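Long-range contacts in cellulosomal-scaffolding protein A (PDB 4B9F), which probably binds crystalline cellulose through this family 3a carbohydrate-binding module of the scaffolding subunit of the cellulosome: residues Ser29-Leu34 with Leu101-His106; Leu37-Tyr42 with Leu92-Thr97; Cys55-Ile60 with Gly69-Val74. All coordinates share one frame; numbering follows the deposited sequence. Where two conformers were deposited one is given.

Overall arrangement
The chain folds as a beta sandwich, and the three contacts sit at different places on it. Interaction 2 pairs neighbouring strands of the five-stranded sheet, its centre about 6 Å from that of the chain. Interaction 1 lies toward one end, about 17 Å from interaction 2 between centres; the centre of interaction 3 is about 13 Å from that of interaction 2 and 16 Å from that of interaction 1. Ile-60 joins interaction 3 to Leu-34 and Leu-101 of interaction 1, while Val-74 packs on Ile-94 and Phe-96 of interaction 2. The calcium ion, bound by Thr-44, Asp-46, Thr-122, Asn-125 and Asp-126, is nearest interaction 2, about 8 Å from the side chain of Tyr-41.

Interaction 1 (Ser29-Leu34 with Leu101-His106); sequences SSAIDL and LEPGAH
Leu-101 pairs with Ile-32 across a short antiparallel bridge, and of all the residues here it has the most surface buried by the other segment. Its backbone is gripped twice: Leu-101 N gives a nearly straight bond to Ile-32 O (2.8 Å, 172° at the hydrogen), lying in the carbonyl plane, while Ile-32 N returns one to Leu-101 O at 2.9 Å, its donor tilted 33° from that carbonyl's plane. The two side chains leave the little sheet on the same face, so Leu-101 CB and Ile-32 CB lie 4.3 Å apart. On the Leu-34 side, the CD2 branch of that leucine swings in to 4.2 Å from Leu-101 CB. With CG anti to the backbone N (chi1 -164°), Leu-101 sends its isobutyl group inward, where it also touches Ile-60 of strand 51-61.

This two-stranded ribbon, 32-33 with 100-101, lies near one end of the beta sandwich, and the chain leaves it through a type II turn from Glu-102 to Ala-105, closed by the bond from Ala-105 N to Glu-102 O. Pro-103, the residue with the next largest buried surface, stands at the second position of that turn and lays its ring against the backbone of Ser-29 to Ala-31. The ring's outer carbon, Pro-103 CG, comes to 3.4 Å from Ser-29 O; CD faces the peptide that joins Ser-30 to Ala-31.

Ala-31 lies opposite Glu-102, between the bridge and the proline. Ala-31 CA makes a bent CA-H...O contact with Leu-101 O at 3.5 Å, so that carbonyl receives this weak contact besides the Ile-32 bond, and Asn-26 ND2 supplies a further hydrogen bond to it. Glu-102 bends at chi2, which brings OE1 to 3.8 Å from the methyl carbon of Ala-31.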
# COMPACT_ATOMS: atom_id res chain seq x y z
N SER A 29 -5.63 18.89 10.68
CA SER A 29 -5.63 20.33 10.46
C SER A 29 -4.34 20.83 9.85
O SER A 29 -4.24 21.99 9.46
CB SER A 29 -5.86 21.06 11.78
OG SER A 29 -7.12 20.74 12.35
N SER A 30 -3.34 19.96 9.77
CA SER A 30 -2.03 20.37 9.27
C SER A 30 -1.54 19.43 8.19
O SER A 30 -1.96 18.27 8.13
CB SER A 30 -1.00 20.44 10.40
OG SER A 30 -1.31 21.49 11.29
N ALA A 31 -0.65 19.93 7.34
CA ALA A 31 -0.07 19.13 6.27
C ALA A 31 0.77 17.97 6.79
O ALA A 31 1.31 18.02 7.90
CB ALA A 31 0.76 20.02 5.34
N ILE A 32 0.84 16.91 5.99
CA ILE A 32 1.65 15.73 6.26
C ILE A 32 2.74 15.63 5.21
O ILE A 32 2.49 15.79 4.01
CB ILE A 32 0.78 14.46 6.23
CG1 ILE A 32 -0.20 14.45 7.41
CG2 ILE A 32 1.64 13.21 6.24
CD1 ILE A 32 -1.24 13.34 7.33
N ASP A 33 3.97 15.38 5.66
CA ASP A 33 5.13 15.19 4.80
C ASP A 33 5.12 13.75 4.28
O ASP A 33 5.37 12.82 5.04
CB ASP A 33 6.39 15.44 5.62
CG ASP A 33 7.67 15.35 4.81
OD1 ASP A 33 7.64 14.87 3.66
OD2 ASP A 33 8.72 15.75 5.35
N LEU A 34 4.82 13.57 3.00
CA LEU A 34 4.74 12.22 2.43
C LEU A 34 6.07 11.47 2.47
O LEU A 34 6.08 10.24 2.49
CB LEU A 34 4.22 12.26 0.99
CG LEU A 34 2.72 12.45 0.85
CD1 LEU A 34 2.35 12.44 -0.63
CD2 LEU A 34 1.95 11.37 1.59
N LEU A 101 0.85 16.17 1.74
CA LEU A 101 -0.57 15.91 1.75
C LEU A 101 -1.25 16.95 2.64
O LEU A 101 -1.16 16.89 3.87
CB LEU A 101 -0.83 14.49 2.28
CG LEU A 101 -2.22 13.92 2.02
CD1 LEU A 101 -2.45 13.81 0.52
CD2 LEU A 101 -2.35 12.55 2.68
N GLU A 102 -1.89 17.92 2.00
CA GLU A 102 -2.55 19.03 2.71
C GLU A 102 -3.80 18.55 3.43
O GLU A 102 -4.35 17.50 3.08
CB GLU A 102 -2.94 20.12 1.71
CG GLU A 102 -1.77 20.77 0.98
CD GLU A 102 -0.94 21.68 1.86
OE1 GLU A 102 -1.40 22.03 2.97
OE2 GLU A 102 0.17 22.06 1.45
N PRO A 103 -4.28 19.32 4.42
CA PRO A 103 -5.56 18.96 5.04
C PRO A 103 -6.65 18.85 3.98
O PRO A 103 -6.80 19.74 3.14
CB PRO A 103 -5.85 20.15 5.96
CG PRO A 103 -4.50 20.69 6.29
CD PRO A 103 -3.67 20.50 5.05
N GLY A 104 -7.40 17.75 4.01
CA GLY A 104 -8.49 17.54 3.06
C GLY A 104 -8.06 16.94 1.73
O GLY A 104 -8.91 16.62 0.90
N ALA A 105 -6.75 16.80 1.52
CA ALA A 105 -6.23 16.18 0.30
C ALA A 105 -6.12 14.68 0.50
O ALA A 105 -6.07 14.19 1.62
CB ALA A 105 -4.87 16.77 -0.06
N HIS A 106 -6.07 13.94 -0.61
CA HIS A 106 -5.78 12.51 -0.51
C HIS A 106 -4.76 12.09 -1.54
O HIS A 106 -4.56 12.78 -2.55
CB HIS A 106 -7.06 11.65 -0.60
CG HIS A 106 -7.72 11.65 -1.95
ND1 HIS A 106 -8.70 12.55 -2.30
CD2 HIS A 106 -7.56 10.84 -3.02
CE1 HIS A 106 -9.12 12.29 -3.52
NE2 HIS A 106 -8.44 11.26 -3.99

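Interaction 2 (Leu37-Tyr42 with Leu92-Thr97); sequences LTLRYY and LEISFT
The ring of Phe-96 meets Leu-37 and Leu-39 at its edge: Leu-37 O lies in the ring plane, 3.4 Å from Phe-96 CD1, and Leu-39 CD1 approaches near that plane at CZ. Leu-37 runs alongside the ring, pointing the same way, with CD2 beside CE1. A second flat group, the guanidinium of Arg-40, has a water at its edge and in its plane, held by NE, and makes a cation-pi contact with Tyr-144. The Tyr-41 ring meets that of Phe-6, planes at about 30°, and its OH bonds to Asn-8.

Strands 37-43 and 88-96 are antiparallel neighbours in the five-stranded sheet of the beta sandwich, their axes at 159°. Leu-39 with Ile-94 and Tyr-41 with Leu-92 are hydrogen-bonded pairs whose side chains face the core, Leu-39 and Ile-94 touching Phe-22 of the other sheet. Ile-94 N reaches Leu-39 O at 2.8 Å in the carbonyl plane; Leu-92 N, by contrast, is tilted 21° from the plane of Tyr-41 O.

On the face of Arg-40 and Glu-93 the dressing is polar. Thr-38 and Glu-93 cross slantwise, with Thr-38 CG2 3.9 Å from Glu-93 CD. The charged atoms Arg-40 NE and Glu-93 OE2 stand 4.9 Å apart, and the same water links them: it accepts from Arg-40 NE, donates to Glu-93 OE2 at 2.9 Å, and lies 2.8 Å from Thr-38 OG1.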
# COMPACT_ATOMS: atom_id res chain seq x y z
N LEU A 37 5.86 9.16 5.26
CA LEU A 37 4.73 8.23 5.34
C LEU A 37 5.08 6.88 4.75
O LEU A 37 5.60 6.80 3.64
CB LEU A 37 3.52 8.80 4.61
CG LEU A 37 2.26 7.93 4.64
CD1 LEU A 37 1.70 7.80 6.06
CD2 LEU A 37 1.19 8.50 3.71
N THR A 38 4.80 5.81 5.49
CA THR A 38 4.94 4.48 4.93
C THR A 38 3.64 3.69 5.13
O THR A 38 2.90 3.93 6.08
CB THR A 38 6.12 3.70 5.54
OG1 THR A 38 5.97 3.67 6.96
CG2 THR A 38 7.45 4.35 5.16
N LEU A 39 3.38 2.77 4.20
CA LEU A 39 2.19 1.93 4.21
C LEU A 39 2.64 0.48 4.14
O LEU A 39 3.59 0.16 3.42
CB LEU A 39 1.32 2.24 3.00
CG LEU A 39 0.96 3.72 2.81
CD1 LEU A 39 0.26 3.94 1.46
CD2 LEU A 39 0.08 4.22 3.93
N ARG A 40 1.96 -0.41 4.86
CA ARG A 40 2.34 -1.82 4.85
C ARG A 40 1.20 -2.70 4.39
O ARG A 40 0.06 -2.56 4.85
CB ARG A 40 2.82 -2.28 6.23
CG ARG A 40 4.02 -1.55 6.74
CD ARG A 40 4.51 -2.11 8.06
NE ARG A 40 5.59 -1.27 8.56
CZ ARG A 40 6.17 -1.42 9.74
NH1 ARG A 40 5.80 -2.40 10.56
NH2 ARG A 40 7.13 -0.58 10.10
N TYR A 41 1.54 -3.62 3.48
CA TYR A 41 0.64 -4.65 3.00
C TYR A 41 1.25 -6.01 3.36
O TYR A 41 2.30 -6.38 2.84
CB TYR A 41 0.44 -4.53 1.48
CG TYR A 41 -0.48 -5.59 0.93
CD1 TYR A 41 -1.86 -5.41 0.95
CD2 TYR A 41 0.01 -6.80 0.43
CE1 TYR A 41 -2.72 -6.39 0.49
CE2 TYR A 41 -0.84 -7.78 -0.05
CZ TYR A 41 -2.21 -7.56 -0.01
OH TYR A 41 -3.09 -8.51 -0.46
N TYR A 42 0.58 -6.74 4.26
CA TYR A 42 1.12 -7.98 4.80
C TYR A 42 0.59 -9.20 4.07
O TYR A 42 -0.61 -9.30 3.78
CB TYR A 42 0.73 -8.12 6.27
CG TYR A 42 1.08 -6.95 7.15
CD1 TYR A 42 2.33 -6.85 7.75
CD2 TYR A 42 0.13 -5.97 7.45
CE1 TYR A 42 2.64 -5.80 8.61
CE2 TYR A 42 0.44 -4.90 8.29
CZ TYR A 42 1.69 -4.83 8.87
OH TYR A 42 1.98 -3.80 9.73
N LEU A 92 4.99 -5.73 1.96
CA LEU A 92 5.40 -4.66 1.07
C LEU A 92 5.29 -3.36 1.85
O LEU A 92 4.26 -3.08 2.48
CB LEU A 92 4.47 -4.61 -0.14
CG LEU A 92 4.53 -3.33 -0.98
CD1 LEU A 92 5.81 -3.28 -1.80
CD2 LEU A 92 3.32 -3.22 -1.90
N GLU A 93 6.36 -2.59 1.86
CA GLU A 93 6.34 -1.26 2.42
C GLU A 93 6.37 -0.25 1.29
O GLU A 93 7.31 -0.24 0.49
CB GLU A 93 7.53 -1.02 3.33
CG GLU A 93 7.47 0.32 4.02
CD GLU A 93 8.81 0.80 4.52
OE1 GLU A 93 9.67 1.16 3.68
OE2 GLU A 93 9.00 0.82 5.76
N ILE A 94 5.32 0.56 1.21
CA ILE A 94 5.24 1.63 0.24
C ILE A 94 5.72 2.91 0.91
O ILE A 94 5.31 3.22 2.04
CB ILE A 94 3.80 1.79 -0.32
CG1 ILE A 94 3.42 0.55 -1.14
CG2 ILE A 94 3.70 3.05 -1.18
CD1 ILE A 94 1.98 0.53 -1.62
N SER A 95 6.58 3.64 0.21
CA SER A 95 7.08 4.92 0.69
C SER A 95 7.10 5.93 -0.47
O SER A 95 6.76 5.59 -1.61
CB SER A 95 8.48 4.76 1.30
OG SER A 95 9.38 4.23 0.36
N PHE A 96 7.49 7.16 -0.15
CA PHE A 96 7.39 8.27 -1.10
C PHE A 96 8.67 9.07 -1.09
O PHE A 96 9.24 9.33 -0.01
CB PHE A 96 6.22 9.19 -0.75
CG PHE A 96 4.91 8.46 -0.65
CD1 PHE A 96 4.53 7.84 0.54
CD2 PHE A 96 4.06 8.38 -1.74
CE1 PHE A 96 3.35 7.13 0.63
CE2 PHE A 96 2.86 7.68 -1.65
CZ PHE A 96 2.50 7.06 -0.46
N THR A 97 9.12 9.49 -2.27
CA THR A 97 10.35 10.26 -2.38
C THR A 97 10.17 11.70 -1.92
O THR A 97 11.14 12.38 -1.61
CB THR A 97 10.90 10.25 -3.81
OG1 THR A 97 9.94 10.84 -4.69
CG2 THR A 97 11.20 8.82 -4.26
O HOH W 1 7.91 7.73 2.69
O HOH W 2 6.86 1.13 7.63

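Interaction 3 (Cys55-Ile60 with Gly69-Val74); sequences CDHAAI and GITSNV
Ala-58 packs tightly against both Ile-70 and Val-74: its methyl carbon CB lies 3.6 Å from Val-74 CG2, and Ile-70 CG1 lies 3.9 Å from Ala-58 CB. Ile-60 crosses Ile-70 at about a right angle, Ile-60 CD1 meeting Ile-70 CG2 at 3.9 Å, and Cys-55 brings CB against Val-74 CB. Ala-58, Ile-70 and Val-74 are buried and join the sandwich core, where Ile-70 touches Val-107 and Val-74 touches Ile-109, both on strand 106-115.

Thr-71 marks the change to the wetter side. Its methyl, placed anti to the backbone N (chi1 -56° for OG1), is pushed to 3.2 Å from Cys-55 O, while OG1 accepts the bond from Ala-58 N at 2.9 Å. That hydroxyl and His-57 ND1 also share a water lying in the imidazole plane, 2.7 Å from ND1. Another water donates to Thr-71 O and Val-74 O, and accepts only weakly from Cys-55 N.

Ile-70 N returns to Ala-58 O at 2.9 Å, from 39° above the carbonyl plane. Thus Ala-58 takes one backbone-to-backbone bond here, straight at its hydrogen, and the threonine hydroxyl stands in for a second backbone acceptor where the chain turns into the 3-10 segment 71-73.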
# COMPACT_ATOMS: atom_id res chain seq x y z
N CYS A 55 4.58 1.10 -9.13
CA CYS A 55 3.29 1.76 -9.03
C CYS A 55 2.72 2.01 -10.43
O CYS A 55 3.38 2.64 -11.25
CB CYS A 55 3.43 3.07 -8.27
SG CYS A 55 1.88 3.93 -8.02
N ASP A 56 1.51 1.50 -10.70
CA ASP A 56 0.84 1.73 -11.99
C ASP A 56 0.43 3.19 -12.15
O ASP A 56 0.44 3.76 -13.25
CB ASP A 56 -0.46 0.92 -12.10
CG ASP A 56 -0.25 -0.57 -12.23
OD1 ASP A 56 0.87 -1.01 -12.57
OD2 ASP A 56 -1.26 -1.30 -12.04
N HIS A 57 0.02 3.80 -11.04
CA HIS A 57 -0.56 5.13 -11.06
C HIS A 57 -0.67 5.63 -9.64
O HIS A 57 -1.16 4.92 -8.77
CB HIS A 57 -1.96 5.09 -11.67
CG HIS A 57 -2.69 6.39 -11.58
ND1 HIS A 57 -2.20 7.55 -12.14
CD2 HIS A 57 -3.86 6.72 -10.98
CE1 HIS A 57 -3.04 8.54 -11.90
NE2 HIS A 57 -4.06 8.06 -11.20
N ALA A 58 -0.21 6.85 -9.39
CA ALA A 58 -0.46 7.50 -8.11
C ALA A 58 -0.65 8.98 -8.34
O ALA A 58 -0.01 9.58 -9.20
CB ALA A 58 0.68 7.26 -7.13
N ALA A 59 -1.52 9.58 -7.54
CA ALA A 59 -1.75 11.01 -7.66
C ALA A 59 -2.17 11.60 -6.33
O ALA A 59 -2.81 10.92 -5.52
CB ALA A 59 -2.79 11.32 -8.74
N ILE A 60 -1.77 12.84 -6.11
CA ILE A 60 -2.25 13.62 -4.98
C ILE A 60 -3.38 14.50 -5.48
O ILE A 60 -3.20 15.28 -6.43
CB ILE A 60 -1.14 14.49 -4.36
CG1 ILE A 60 0.04 13.61 -3.91
CG2 ILE A 60 -1.69 15.31 -3.20
CD1 ILE A 60 1.28 14.41 -3.49
N GLY A 69 0.10 14.25 -10.50
CA GLY A 69 0.59 12.90 -10.72
C GLY A 69 1.94 12.69 -10.06
O GLY A 69 2.85 13.50 -10.25
N ILE A 70 2.06 11.62 -9.29
CA ILE A 70 3.29 11.35 -8.54
C ILE A 70 3.73 9.89 -8.66
O ILE A 70 4.44 9.37 -7.81
CB ILE A 70 3.14 11.71 -7.03
CG1 ILE A 70 2.06 10.86 -6.35
CG2 ILE A 70 2.86 13.20 -6.86
CD1 ILE A 70 2.38 10.58 -4.91
N THR A 71 3.33 9.23 -9.74
CA THR A 71 3.57 7.80 -9.90
C THR A 71 5.01 7.37 -9.65
O THR A 71 5.26 6.40 -8.93
CB THR A 71 3.11 7.32 -11.29
OG1 THR A 71 1.73 7.67 -11.45
CG2 THR A 71 3.25 5.81 -11.41
N SER A 72 5.95 8.11 -10.23
CA SER A 72 7.36 7.76 -10.13
C SER A 72 8.01 8.17 -8.80
O SER A 72 9.21 7.97 -8.60
CB SER A 72 8.14 8.34 -11.31
OG SER A 72 7.64 7.83 -12.52
N ASN A 73 7.20 8.71 -7.89
CA ASN A 73 7.67 9.04 -6.54
C ASN A 73 7.34 7.95 -5.52
O ASN A 73 7.73 8.04 -4.35
CB ASN A 73 7.07 10.35 -6.04
CG ASN A 73 7.49 11.54 -6.86
OD1 ASN A 73 8.42 11.47 -7.66
ND2 ASN A 73 6.79 12.65 -6.67
N VAL A 74 6.62 6.93 -5.97
CA VAL A 74 6.16 5.87 -5.08
C VAL A 74 7.11 4.67 -5.13
O VAL A 74 7.28 4.03 -6.17
CB VAL A 74 4.73 5.43 -5.44
CG1 VAL A 74 4.25 4.34 -4.49
CG2 VAL A 74 3.79 6.62 -5.41
O HOH W 3 6.47 3.82 -8.78
O HOH W 4 0.06 7.84 -13.65